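Local coordinates for L-isoleucine-4-hydroxylase (Bacillus thuringiensis, PDB 6LNH), which catalyses the iron(II)- and 2-oxoglutarate-dependent hydroxylation of L-isoleucine to (4S)-4-hydroxy-L-isoleucine, and also oxidises several other aliphatic and sulfur-containing amino acids, at residues I76-V79 and Y84-D87; S115-P120 and I147-V152; N124-D129 and L241-S246; E131-F134 and I138-K141. All blocks are in the same frame, centred on the assembly; numbering follows the deposited sequence.

Contact 1. Residues I76-V79 and Y84-D87; sequences IKYV and YILD
The Tyr84 ring is sandwiched between two basic side chains. Over one face runs the aliphatic part of Lys77, whose CD sits 3.8 Å from the centroid of the Tyr84 ring and 15° off its normal, a CH-pi contact; the opposite face meets the guanidinium of Arg127 in a cation-pi pair. The ammonium of Lys77 itself is too distant for more than a weak attraction to the ring, because the chain bends at chi2 (64°) and again at chi4, turning NZ back to the carbonyls of Tyr78 and Ser81. The second ring, Tyr78, carries Ile76 CG2 over one face, while Ile85 CD1 reaches its edge in the ring plane, 3.8 Å from Tyr78 CE2. Between the rings the backbones are tied by a reciprocal pair of hydrogen bonds, Ile76 N to Ile85 O at 3.0 Å and Ile85 N to Ile76 O at 3.2 Å. Farther along, Ile76 CD1 rests 3.3 Å from Asp87 OD2; that carboxylate is engaged by a salt bridge to Arg74 and a hydrogen bond from the Ser89 amide, so the methyl merely flanks an already paired group. The two backbone bonds make Ile76 and Ile85 a hydrogen-bonded antiparallel pair, and the short connection between strands 68-77 and 84-86 makes this a beta hairpin at the margin of the large sheet of this cupin-type dioxygenase.

Contact 2. Residues S115-P120 and I147-V152; sequences SFLCNP and IGLHQV
Phe116 and Gln151 meet because both first torsions swing their side chains into the space between helix and strand: chi1 is 178° in Phe116 and -161° in Gln151, each placing CG anti to the backbone N, and the glutamine then runs out fully extended. The two come from opposite directions, and the carboxamide arrives over one face of the ring, displaced toward its rim. Gln151 NE2 lies above the CD2-CE2 side of Phe116, 3.2 Å from CD2, and the amide plane is inclined 42° to the ring. The approach is close, yet the hydrogen bond of this NH2 group goes to Asp55 OD2, a partner that pins the amide nitrogen within the buried interface. Helix 114-117 here packs on the large antiparallel sheet of the cupin-type core, along strand 145-156. Alternation in that strand is plain: Leu149 and Gln151 face the helical layer, whereas His150 points to the other side and stacks on Tyr72. Beside the amide-ring pair, Leu117 CD2 touches Leu149 CD2 at 3.8 Å, a crossing of branched tips that brings the backbones no nearer than 9.2 Å between the CA atoms of Leu117 and Leu149. Where helix 114-117 gives way to helix 120-134, Asn119 occupies the N-cap position: its OD1 accepts from the Leu121 amide, while its ND2 binds the carbonyl of Leu48. Val126, on that longer helix, also packs against Leu149, and Ala52 of helix 44-54 touches Phe116.

Contact 3. Residues N124-D129 and L241-S246; sequences NIVRFD and LLVTFS
Helix-on-sheet packing in the buried centre of the domain brings Asp129 against Val243 and Phe245, with Val126 farther back. The axes of helix 124-129 and strand 241-246 approach to 9.5 Å and run 35° apart, and Val126 and Asp129, nearly one turn apart, both meet the strand. Asp129 OD2 lies 3.3 Å from both CB and CG2 of Val243, an apolar neighbour for a buried carboxylate oxygen. What satisfies this oxygen is the hydrogen bond from His180 NE2 on the adjoining strand 176-184; a negative charge here would probably favour a protonated imidazole. In the cupin-type fold, this long helix lines one side of the large sheet, and the strand's alternation sends Val243 and Phe245 toward it while Leu242 and Thr244 point away. The Phe245 ring presents its CZ end to the helix: Asp129 CB sits at the ring edge, in plane, 3.8 Å from Phe245 CZ, and the carbonyl carbon of Asp129 comes obliquely to 3.4 Å from the same CZ. Val126 CG2 and Val243 CG2 meet more loosely, at 4.5 Å. The side chain of Val243 is about 13 Å from the bound iron.

Contact 4. Residues E131-F134 and I138-K141; sequences EFAF and IIDK
The turn by which the chain leaves helix 120-134 is closed by Lys141, whose ammonium group reaches back to the carbonyl of Phe134 near the end of that helix. Lys141 NZ donates to Phe134 O at 2.7 Å and to Ile139 O at 2.6 Å, and a further bond goes to the carbonyl of Thr136, so three backbone oxygens grip one nitrogen. Toward Phe134 the approach is steep, with NZ 46° out of the carbonyl plane and therefore not on a lone pair. Bends at chi2 (54°) and chi3 (100°) curl the lysine chain into this position, and a positive charge beside carbonyls at a helix's C-terminal end is probably favourable electrostatically. On the way, Lys141 CD passes Phe134 CD1 at 4.1 Å, the two side chains crossing. Ile139 supplies the apolar half of the closure: its CG2 lies at the edge of the Phe134 ring, near the plane and 4.2 Å from CD1, while its CB stands 3.8 Å from Ala133 O. That carbonyl also accepts a hydrogen bond from the hydroxyl of Thr136. Around the turn, Ile139 is wedged between the helix and the large sheet, touching Leu145 of strand 145-156 and Phe245 of strand 236-247, with Pro175 nearby; Phe134 also leans on Leu145, and the Asp140 amide is tied to the hydroxyl of Tyr247.

Overall arrangement
Contacts 2 and 3 lie in the buried core, contact 1 is at the surface and contact 4 is partly buried. The large antiparallel sheet joins contacts 1 to 3: strands 145-156 and 236-247, used by contacts 2 and 3, are hydrogen-bonded neighbours, and contact 1 forms the outer hairpin beyond them. Contact 4 is tied in through helix 120-134, which it shares with contact 3, and through Phe245, which packs against residues of both. Chemistry follows position. Backbone bonds and an aromatic-aliphatic pair hold the margin, and lysine-to-carbonyl bonds close the turn, whereas the core contacts have no hydrogen bond between their own segments and satisfy Gln151 and Asp129 through third residues. Tyr84 touches segments of all three other contacts.

Contact 1. Residues I76-V79 and Y84-D87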
loop_
_atom_site.group_PDB
_atom_site.type_symbol
_atom_site.label_atom_id
_atom_site.label_comp_id
_atom_site.label_asym_id
_atom_site.label_seq_id
_atom_site.Cartn_x
_atom_site.Cartn_y
_atom_site.Cartn_z
ATOM N N ILE C 76 -13.420 13.868 -35.525
ATOM C CA ILE C 76 -12.813 14.778 -36.490
ATOM C C ILE C 76 -13.363 16.172 -36.238
ATOM O O ILE C 76 -14.583 16.358 -36.145
ATOM C CB ILE C 76 -13.087 14.339 -37.940
ATOM C CG1 ILE C 76 -12.666 12.886 -38.156
ATOM C CG2 ILE C 76 -12.369 15.257 -38.920
ATOM C CD1 ILE C 76 -13.207 12.279 -39.438
ATOM N N LYS C 77 -12.468 17.148 -36.128
ATOM C CA LYS C 77 -12.845 18.552 -35.992
ATOM C C LYS C 77 -12.304 19.286 -37.213
ATOM O O LYS C 77 -11.112 19.603 -37.275
ATOM C CB LYS C 77 -12.305 19.142 -34.692
ATOM C CG LYS C 77 -12.406 20.660 -34.596
ATOM C CD LYS C 77 -13.853 21.125 -34.598
ATOM C CE LYS C 77 -13.947 22.630 -34.404
ATOM N NZ LYS C 77 -13.385 23.380 -35.562
ATOM N N TYR C 78 -13.167 19.547 -38.191
ATOM C CA TYR C 78 -12.734 20.292 -39.361
ATOM C C TYR C 78 -12.600 21.770 -39.019
ATOM O O TYR C 78 -13.356 22.310 -38.206
ATOM C CB TYR C 78 -13.723 20.117 -40.515
ATOM C CG TYR C 78 -13.787 18.719 -41.084
ATOM C CD1 TYR C 78 -12.867 18.290 -42.031
ATOM C CD2 TYR C 78 -14.776 17.829 -40.681
ATOM C CE1 TYR C 78 -12.925 17.013 -42.557
ATOM C CE2 TYR C 78 -14.842 16.551 -41.203
ATOM C CZ TYR C 78 -13.915 16.150 -42.142
ATOM O OH TYR C 78 -13.977 14.878 -42.661
ATOM N N VAL C 79 -11.610 22.417 -39.640
ATOM C CA VAL C 79 -11.270 23.789 -39.271
ATOM C C VAL C 79 -12.447 24.723 -39.541
ATOM O O VAL C 79 -12.726 25.643 -38.761
ATOM C CB VAL C 79 -9.989 24.241 -40.004
ATOM C CG1 VAL C 79 -10.064 23.906 -41.485
ATOM C CG2 VAL C 79 -9.736 25.726 -39.783
ATOM N N TYR C 84 -18.062 18.376 -34.184
ATOM C CA TYR C 84 -17.175 17.246 -33.962
ATOM C C TYR C 84 -17.973 16.007 -34.325
ATOM O O TYR C 84 -19.070 15.801 -33.797
ATOM C CB TYR C 84 -16.698 17.160 -32.514
ATOM C CG TYR C 84 -15.988 18.390 -31.996
ATOM C CD1 TYR C 84 -16.683 19.566 -31.746
ATOM C CD2 TYR C 84 -14.629 18.364 -31.725
ATOM C CE1 TYR C 84 -16.041 20.689 -31.260
ATOM C CE2 TYR C 84 -13.976 19.479 -31.236
ATOM C CZ TYR C 84 -14.685 20.640 -31.005
ATOM O OH TYR C 84 -14.034 21.752 -30.519
ATOM N N ILE C 85 -17.444 15.205 -35.248
ATOM C CA ILE C 85 -18.203 14.002 -35.690
ATOM C C ILE C 85 -17.416 12.737 -35.350
ATOM O O ILE C 85 -16.182 12.753 -35.468
ATOM C CB ILE C 85 -18.539 14.099 -37.190
ATOM C CG1 ILE C 85 -17.340 14.585 -38.005
ATOM C CG2 ILE C 85 -19.753 14.986 -37.403
ATOM C CD1 ILE C 85 -17.464 14.322 -39.484
ATOM N N LEU C 86 -18.129 11.693 -34.926
ATOM C CA LEU C 86 -17.506 10.390 -34.592
ATOM C C LEU C 86 -17.128 9.700 -35.904
ATOM O O LEU C 86 -18.041 9.364 -36.672
ATOM C CB LEU C 86 -18.525 9.556 -33.811
ATOM C CG LEU C 86 -17.960 8.345 -33.074
ATOM C CD1 LEU C 86 -17.984 7.116 -33.964
ATOM C CD2 LEU C 86 -16.549 8.622 -32.585
ATOM N N ASP C 87 -15.829 9.521 -36.151
ATOM C CA ASP C 87 -15.363 8.863 -37.399
ATOM C C ASP C 87 -15.869 7.417 -37.420
ATOM O O ASP C 87 -15.862 6.773 -36.360
ATOM C CB ASP C 87 -13.842 8.944 -37.534
ATOM C CG ASP C 87 -13.343 8.607 -38.926
ATOM O OD1 ASP C 87 -14.004 7.802 -39.605
ATOM O OD2 ASP C 87 -12.297 9.150 -39.318
#

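Contact 2. Residues S115-P120 and I147-V152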
loop_
_atom_site.group_PDB
_atom_site.type_symbol
_atom_site.label_atom_id
_atom_site.label_comp_id
_atom_site.label_asym_id
_atom_site.label_seq_id
_atom_site.Cartn_x
_atom_site.Cartn_y
_atom_site.Cartn_z
ATOM N N SER C 115 -22.198 3.410 -25.432
ATOM C CA SER C 115 -22.606 3.758 -24.073
ATOM C C SER C 115 -21.473 4.403 -23.284
ATOM O O SER C 115 -21.723 5.237 -22.408
ATOM C CB SER C 115 -23.118 2.515 -23.347
ATOM O OG SER C 115 -22.202 1.444 -23.477
ATOM N N PHE C 116 -20.226 4.034 -23.579
ATOM C CA PHE C 116 -19.078 4.664 -22.937
ATOM C C PHE C 116 -18.831 6.057 -23.507
ATOM O O PHE C 116 -18.501 6.984 -22.760
ATOM C CB PHE C 116 -17.842 3.763 -23.089
ATOM C CG PHE C 116 -16.568 4.332 -22.490
ATOM C CD1 PHE C 116 -15.887 5.391 -23.083
ATOM C CD2 PHE C 116 -16.048 3.787 -21.329
ATOM C CE1 PHE C 116 -14.723 5.893 -22.522
ATOM C CE2 PHE C 116 -14.884 4.283 -20.763
ATOM C CZ PHE C 116 -14.220 5.338 -21.362
ATOM N N LEU C 117 -18.997 6.231 -24.821
ATOM C CA LEU C 117 -18.690 7.522 -25.431
ATOM C C LEU C 117 -19.721 8.586 -25.074
ATOM O O LEU C 117 -19.374 9.767 -24.964
ATOM C CB LEU C 117 -18.617 7.376 -26.953
ATOM C CG LEU C 117 -17.444 6.647 -27.607
ATOM C CD1 LEU C 117 -17.738 6.438 -29.084
ATOM C CD2 LEU C 117 -16.155 7.429 -27.424
ATOM N N CYS C 118 -20.981 8.202 -24.890
ATOM C CA CYS C 118 -22.010 9.152 -24.486
ATOM C C CYS C 118 -22.147 9.293 -22.974
ATOM O O CYS C 118 -22.942 10.123 -22.519
ATOM C CB CYS C 118 -23.358 8.784 -25.118
ATOM S SG CYS C 118 -24.077 7.233 -24.562
ATOM N N ASN C 119 -21.423 8.497 -22.189
ATOM C CA ASN C 119 -21.404 8.680 -20.746
ATOM C C ASN C 119 -21.034 10.130 -20.443
ATOM O O ASN C 119 -19.926 10.564 -20.792
ATOM C CB ASN C 119 -20.410 7.714 -20.099
ATOM C CG ASN C 119 -20.316 7.867 -18.580
ATOM O OD1 ASN C 119 -20.313 8.972 -18.038
ATOM N ND2 ASN C 119 -20.228 6.737 -17.889
ATOM N N PRO C 120 -21.926 10.904 -19.816
ATOM C CA PRO C 120 -21.655 12.337 -19.609
ATOM C C PRO C 120 -20.317 12.639 -18.959
ATOM O O PRO C 120 -19.753 13.712 -19.207
ATOM C CB PRO C 120 -22.826 12.774 -18.719
ATOM C CG PRO C 120 -23.934 11.856 -19.123
ATOM C CD PRO C 120 -23.257 10.523 -19.310
ATOM N N ILE C 147 -9.164 13.864 -32.805
ATOM C CA ILE C 147 -9.190 13.688 -31.355
ATOM C C ILE C 147 -9.360 12.195 -31.094
ATOM O O ILE C 147 -10.462 11.654 -31.214
ATOM C CB ILE C 147 -10.299 14.513 -30.695
ATOM C CG1 ILE C 147 -10.048 16.005 -30.912
ATOM C CG2 ILE C 147 -10.372 14.204 -29.203
ATOM C CD1 ILE C 147 -11.154 16.890 -30.381
ATOM N N GLY C 148 -8.269 11.524 -30.729
ATOM C CA GLY C 148 -8.295 10.084 -30.531
ATOM C C GLY C 148 -8.583 9.692 -29.090
ATOM O O GLY C 148 -8.117 10.332 -28.150
ATOM N N LEU C 149 -9.363 8.626 -28.935
ATOM C CA LEU C 149 -9.724 8.084 -27.630
ATOM C C LEU C 149 -9.272 6.634 -27.573
ATOM O O LEU C 149 -9.722 5.809 -28.376
ATOM C CB LEU C 149 -11.229 8.191 -27.382
ATOM C CG LEU C 149 -11.744 9.515 -26.811
ATOM C CD1 LEU C 149 -11.787 10.587 -27.889
ATOM C CD2 LEU C 149 -13.113 9.323 -26.181
ATOM N N HIS C 150 -8.397 6.321 -26.622
ATOM C CA HIS C 150 -7.879 4.971 -26.450
ATOM C C HIS C 150 -8.307 4.439 -25.093
ATOM O O HIS C 150 -7.911 4.978 -24.054
ATOM C CB HIS C 150 -6.356 4.942 -26.577
ATOM C CG HIS C 150 -5.855 5.276 -27.947
ATOM N ND1 HIS C 150 -5.643 4.319 -28.917
ATOM C CD2 HIS C 150 -5.517 6.460 -28.507
ATOM C CE1 HIS C 150 -5.192 4.899 -30.014
ATOM N NE2 HIS C 150 -5.109 6.198 -29.794
ATOM N N GLN C 151 -9.116 3.387 -25.110
ATOM C CA GLN C 151 -9.558 2.688 -23.913
ATOM C C GLN C 151 -8.668 1.458 -23.768
ATOM O O GLN C 151 -8.775 0.518 -24.559
ATOM C CB GLN C 151 -11.030 2.308 -24.059
ATOM C CG GLN C 151 -11.788 1.993 -22.791
ATOM C CD GLN C 151 -13.230 1.630 -23.095
ATOM O OE1 GLN C 151 -13.610 1.496 -24.258
ATOM N NE2 GLN C 151 -14.033 1.458 -22.055
ATOM N N VAL C 152 -7.800 1.455 -22.757
ATOM C CA VAL C 152 -6.797 0.409 -22.596
ATOM C C VAL C 152 -6.911 -0.192 -21.206
ATOM O O VAL C 152 -6.975 0.534 -20.207
ATOM C CB VAL C 152 -5.368 0.937 -22.820
ATOM C CG1 VAL C 152 -4.371 -0.222 -22.827
ATOM C CG2 VAL C 152 -5.282 1.722 -24.121
#

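Contact 3. Residues N124-D129 and L241-S246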
loop_
_atom_site.group_PDB
_atom_site.type_symbol
_atom_site.label_atom_id
_atom_site.label_comp_id
_atom_site.label_asym_id
_atom_site.label_seq_id
_atom_site.Cartn_x
_atom_site.Cartn_y
_atom_site.Cartn_z
ATOM N N ASN C 124 -17.452 14.936 -20.737
ATOM C CA ASN C 124 -16.883 16.090 -20.052
ATOM C C ASN C 124 -15.361 16.034 -20.028
ATOM O O ASN C 124 -14.694 17.068 -20.152
ATOM C CB ASN C 124 -17.433 16.177 -18.631
ATOM C CG ASN C 124 -16.996 17.435 -17.917
ATOM O OD1 ASN C 124 -16.834 18.487 -18.534
ATOM N ND2 ASN C 124 -16.782 17.330 -16.610
ATOM N N ILE C 125 -14.793 14.837 -19.861
ATOM C CA ILE C 125 -13.337 14.700 -19.896
ATOM C C ILE C 125 -12.811 15.090 -21.269
ATOM O O ILE C 125 -11.839 15.846 -21.394
ATOM C CB ILE C 125 -12.919 13.268 -19.515
ATOM C CG1 ILE C 125 -13.266 12.972 -18.054
ATOM C CG2 ILE C 125 -11.431 13.065 -19.754
ATOM C CD1 ILE C 125 -13.244 11.496 -17.717
ATOM N N VAL C 126 -13.453 14.583 -22.324
ATOM C CA VAL C 126 -13.024 14.889 -23.685
ATOM C C VAL C 126 -13.150 16.381 -23.970
ATOM O O VAL C 126 -12.265 16.986 -24.588
ATOM C CB VAL C 126 -13.835 14.051 -24.692
ATOM C CG1 VAL C 126 -13.598 14.537 -26.111
ATOM C CG2 VAL C 126 -13.481 12.576 -24.557
ATOM N N ARG C 127 -14.243 17.000 -23.520
ATOM C CA ARG C 127 -14.417 18.431 -23.743
ATOM C C ARG C 127 -13.411 19.248 -22.939
ATOM O O ARG C 127 -12.918 20.278 -23.416
ATOM C CB ARG C 127 -15.851 18.846 -23.424
ATOM C CG ARG C 127 -16.852 18.445 -24.512
ATOM C CD ARG C 127 -16.267 18.609 -25.920
ATOM N NE ARG C 127 -16.640 17.511 -26.811
ATOM C CZ ARG C 127 -16.102 17.299 -28.009
ATOM N NH1 ARG C 127 -15.162 18.114 -28.469
ATOM N NH2 ARG C 127 -16.502 16.273 -28.749
ATOM N N PHE C 128 -13.106 18.823 -21.710
ATOM C CA PHE C 128 -12.048 19.492 -20.959
ATOM C C PHE C 128 -10.710 19.362 -21.678
ATOM O O PHE C 128 -9.967 20.342 -21.816
ATOM C CB PHE C 128 -11.939 18.934 -19.541
ATOM C CG PHE C 128 -10.731 19.438 -18.807
ATOM C CD1 PHE C 128 -10.772 20.653 -18.144
ATOM C CD2 PHE C 128 -9.542 18.721 -18.810
ATOM C CE1 PHE C 128 -9.660 21.139 -17.486
ATOM C CE2 PHE C 128 -8.424 19.202 -18.154
ATOM C CZ PHE C 128 -8.483 20.414 -17.491
ATOM N N ASP C 129 -10.381 18.148 -22.129
ATOM C CA ASP C 129 -9.104 17.930 -22.803
ATOM C C ASP C 129 -9.018 18.761 -24.073
ATOM O O ASP C 129 -7.973 19.350 -24.374
ATOM C CB ASP C 129 -8.923 16.447 -23.132
ATOM C CG ASP C 129 -8.850 15.576 -21.895
ATOM O OD1 ASP C 129 -8.769 16.127 -20.778
ATOM O OD2 ASP C 129 -8.869 14.336 -22.044
ATOM N N LEU C 241 -7.534 5.635 -19.943
ATOM C CA LEU C 241 -8.151 6.330 -21.065
ATOM C C LEU C 241 -7.159 7.350 -21.598
ATOM O O LEU C 241 -6.704 8.222 -20.849
ATOM C CB LEU C 241 -9.455 7.019 -20.655
ATOM C CG LEU C 241 -10.120 7.811 -21.783
ATOM C CD1 LEU C 241 -10.674 6.875 -22.852
ATOM C CD2 LEU C 241 -11.206 8.729 -21.245
ATOM N N LEU C 242 -6.837 7.255 -22.883
ATOM C CA LEU C 242 -5.987 8.229 -23.553
ATOM C C LEU C 242 -6.834 9.097 -24.473
ATOM O O LEU C 242 -7.655 8.581 -25.238
ATOM C CB LEU C 242 -4.881 7.543 -24.360
ATOM C CG LEU C 242 -3.792 6.748 -23.640
ATOM C CD1 LEU C 242 -3.036 5.887 -24.642
ATOM C CD2 LEU C 242 -2.838 7.683 -22.919
ATOM N N VAL C 243 -6.633 10.410 -24.396
ATOM C CA VAL C 243 -7.262 11.363 -25.304
ATOM C C VAL C 243 -6.136 12.120 -25.995
ATOM O O VAL C 243 -5.440 12.926 -25.363
ATOM C CB VAL C 243 -8.221 12.316 -24.581
ATOM C CG1 VAL C 243 -8.947 13.191 -25.590
ATOM C CG2 VAL C 243 -9.222 11.529 -23.745
ATOM N N THR C 244 -5.955 11.862 -27.288
ATOM C CA THR C 244 -4.852 12.407 -28.066
ATOM C C THR C 244 -5.353 13.407 -29.100
ATOM O O THR C 244 -6.472 13.295 -29.610
ATOM C CB THR C 244 -4.076 11.290 -28.767
ATOM O OG1 THR C 244 -4.850 10.785 -29.862
ATOM C CG2 THR C 244 -3.785 10.156 -27.794
ATOM N N PHE C 245 -4.513 14.400 -29.392
ATOM C CA PHE C 245 -4.804 15.426 -30.386
ATOM C C PHE C 245 -3.705 15.427 -31.440
ATOM O O PHE C 245 -2.538 15.692 -31.125
ATOM C CB PHE C 245 -4.942 16.796 -29.718
ATOM C CG PHE C 245 -6.055 16.858 -28.708
ATOM C CD1 PHE C 245 -5.914 16.273 -27.457
ATOM C CD2 PHE C 245 -7.254 17.474 -29.020
ATOM C CE1 PHE C 245 -6.940 16.311 -26.537
ATOM C CE2 PHE C 245 -8.283 17.517 -28.100
ATOM C CZ PHE C 245 -8.125 16.935 -26.858
ATOM N N SER C 246 -4.078 15.127 -32.687
ATOM C CA SER C 246 -3.149 15.132 -33.811
ATOM C C SER C 246 -3.862 15.627 -35.066
ATOM O O SER C 246 -5.084 15.792 -35.092
ATOM C CB SER C 246 -2.530 13.747 -34.036
ATOM O OG SER C 246 -3.522 12.788 -34.352
#

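Contact 4. Residues E131-F134 and I138-K141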
loop_
_atom_site.group_PDB
_atom_site.type_symbol
_atom_site.label_atom_id
_atom_site.label_comp_id
_atom_site.label_asym_id
_atom_site.label_seq_id
_atom_site.Cartn_x
_atom_site.Cartn_y
_atom_site.Cartn_z
ATOM N N GLU C 131 -10.596 21.608 -24.753
ATOM C CA GLU C 131 -10.464 23.024 -24.431
ATOM C C GLU C 131 -9.056 23.349 -23.948
ATOM O O GLU C 131 -8.538 24.440 -24.211
ATOM C CB GLU C 131 -11.498 23.405 -23.370
ATOM C CG GLU C 131 -11.344 24.802 -22.785
ATOM C CD GLU C 131 -12.430 25.120 -21.769
ATOM O OE1 GLU C 131 -13.592 24.715 -21.992
ATOM O OE2 GLU C 131 -12.125 25.773 -20.746
ATOM N N PHE C 132 -8.413 22.400 -23.259
ATOM C CA PHE C 132 -7.024 22.584 -22.851
ATOM C C PHE C 132 -6.091 22.518 -24.053
ATOM O O PHE C 132 -5.182 23.346 -24.187
ATOM C CB PHE C 132 -6.658 21.525 -21.802
ATOM C CG PHE C 132 -5.248 21.643 -21.243
ATOM C CD1 PHE C 132 -4.124 21.476 -22.045
ATOM C CD2 PHE C 132 -5.058 21.897 -19.897
ATOM C CE1 PHE C 132 -2.854 21.584 -21.520
ATOM C CE2 PHE C 132 -3.786 21.998 -19.364
ATOM C CZ PHE C 132 -2.682 21.841 -20.178
ATOM N N ALA C 133 -6.304 21.548 -24.942
ATOM C CA ALA C 133 -5.424 21.403 -26.095
ATOM C C ALA C 133 -5.473 22.637 -26.985
ATOM O O ALA C 133 -4.435 23.124 -27.447
ATOM C CB ALA C 133 -5.798 20.149 -26.887
ATOM N N PHE C 134 -6.677 23.156 -27.236
ATOM C CA PHE C 134 -6.844 24.339 -28.075
ATOM C C PHE C 134 -6.235 25.601 -27.483
ATOM O O PHE C 134 -5.905 26.521 -28.235
ATOM C CB PHE C 134 -8.325 24.558 -28.359
ATOM C CG PHE C 134 -8.878 23.593 -29.350
ATOM C CD1 PHE C 134 -8.019 22.848 -30.136
ATOM C CD2 PHE C 134 -10.240 23.420 -29.499
ATOM C CE1 PHE C 134 -8.503 21.954 -31.051
ATOM C CE2 PHE C 134 -10.732 22.523 -30.423
ATOM C CZ PHE C 134 -9.860 21.785 -31.199
ATOM N N ILE C 138 0.835 24.742 -28.937
ATOM C CA ILE C 138 1.326 23.533 -29.593
ATOM C C ILE C 138 0.416 23.128 -30.747
ATOM O O ILE C 138 0.892 22.714 -31.812
ATOM C CB ILE C 138 1.490 22.380 -28.580
ATOM C CG1 ILE C 138 2.538 22.697 -27.508
ATOM C CG2 ILE C 138 1.900 21.107 -29.286
ATOM C CD1 ILE C 138 2.046 23.509 -26.367
ATOM N N ILE C 139 -0.895 23.242 -30.569
ATOM C CA ILE C 139 -1.848 22.761 -31.563
ATOM C C ILE C 139 -2.131 23.896 -32.534
ATOM O O ILE C 139 -2.608 24.967 -32.140
ATOM C CB ILE C 139 -3.139 22.258 -30.899
ATOM C CG1 ILE C 139 -2.895 20.912 -30.214
ATOM C CG2 ILE C 139 -4.268 22.145 -31.922
ATOM C CD1 ILE C 139 -2.682 19.761 -31.171
ATOM N N ASP C 140 -1.827 23.661 -33.806
ATOM C CA ASP C 140 -2.047 24.654 -34.847
ATOM C C ASP C 140 -3.511 24.589 -35.257
ATOM O O ASP C 140 -3.955 23.616 -35.875
ATOM C CB ASP C 140 -1.100 24.385 -36.014
ATOM C CG ASP C 140 -1.416 25.214 -37.238
ATOM O OD1 ASP C 140 -1.746 26.411 -37.095
ATOM O OD2 ASP C 140 -1.308 24.662 -38.353
ATOM N N LYS C 141 -4.255 25.643 -34.926
ATOM C CA LYS C 141 -5.681 25.757 -35.203
ATOM C C LYS C 141 -5.983 25.926 -36.683
ATOM O O LYS C 141 -7.152 26.089 -37.048
ATOM C CB LYS C 141 -6.267 26.920 -34.399
ATOM C CG LYS C 141 -6.880 26.503 -33.068
ATOM C CD LYS C 141 -5.895 25.707 -32.218
ATOM C CE LYS C 141 -5.246 26.563 -31.144
ATOM N NZ LYS C 141 -4.300 25.776 -30.288
#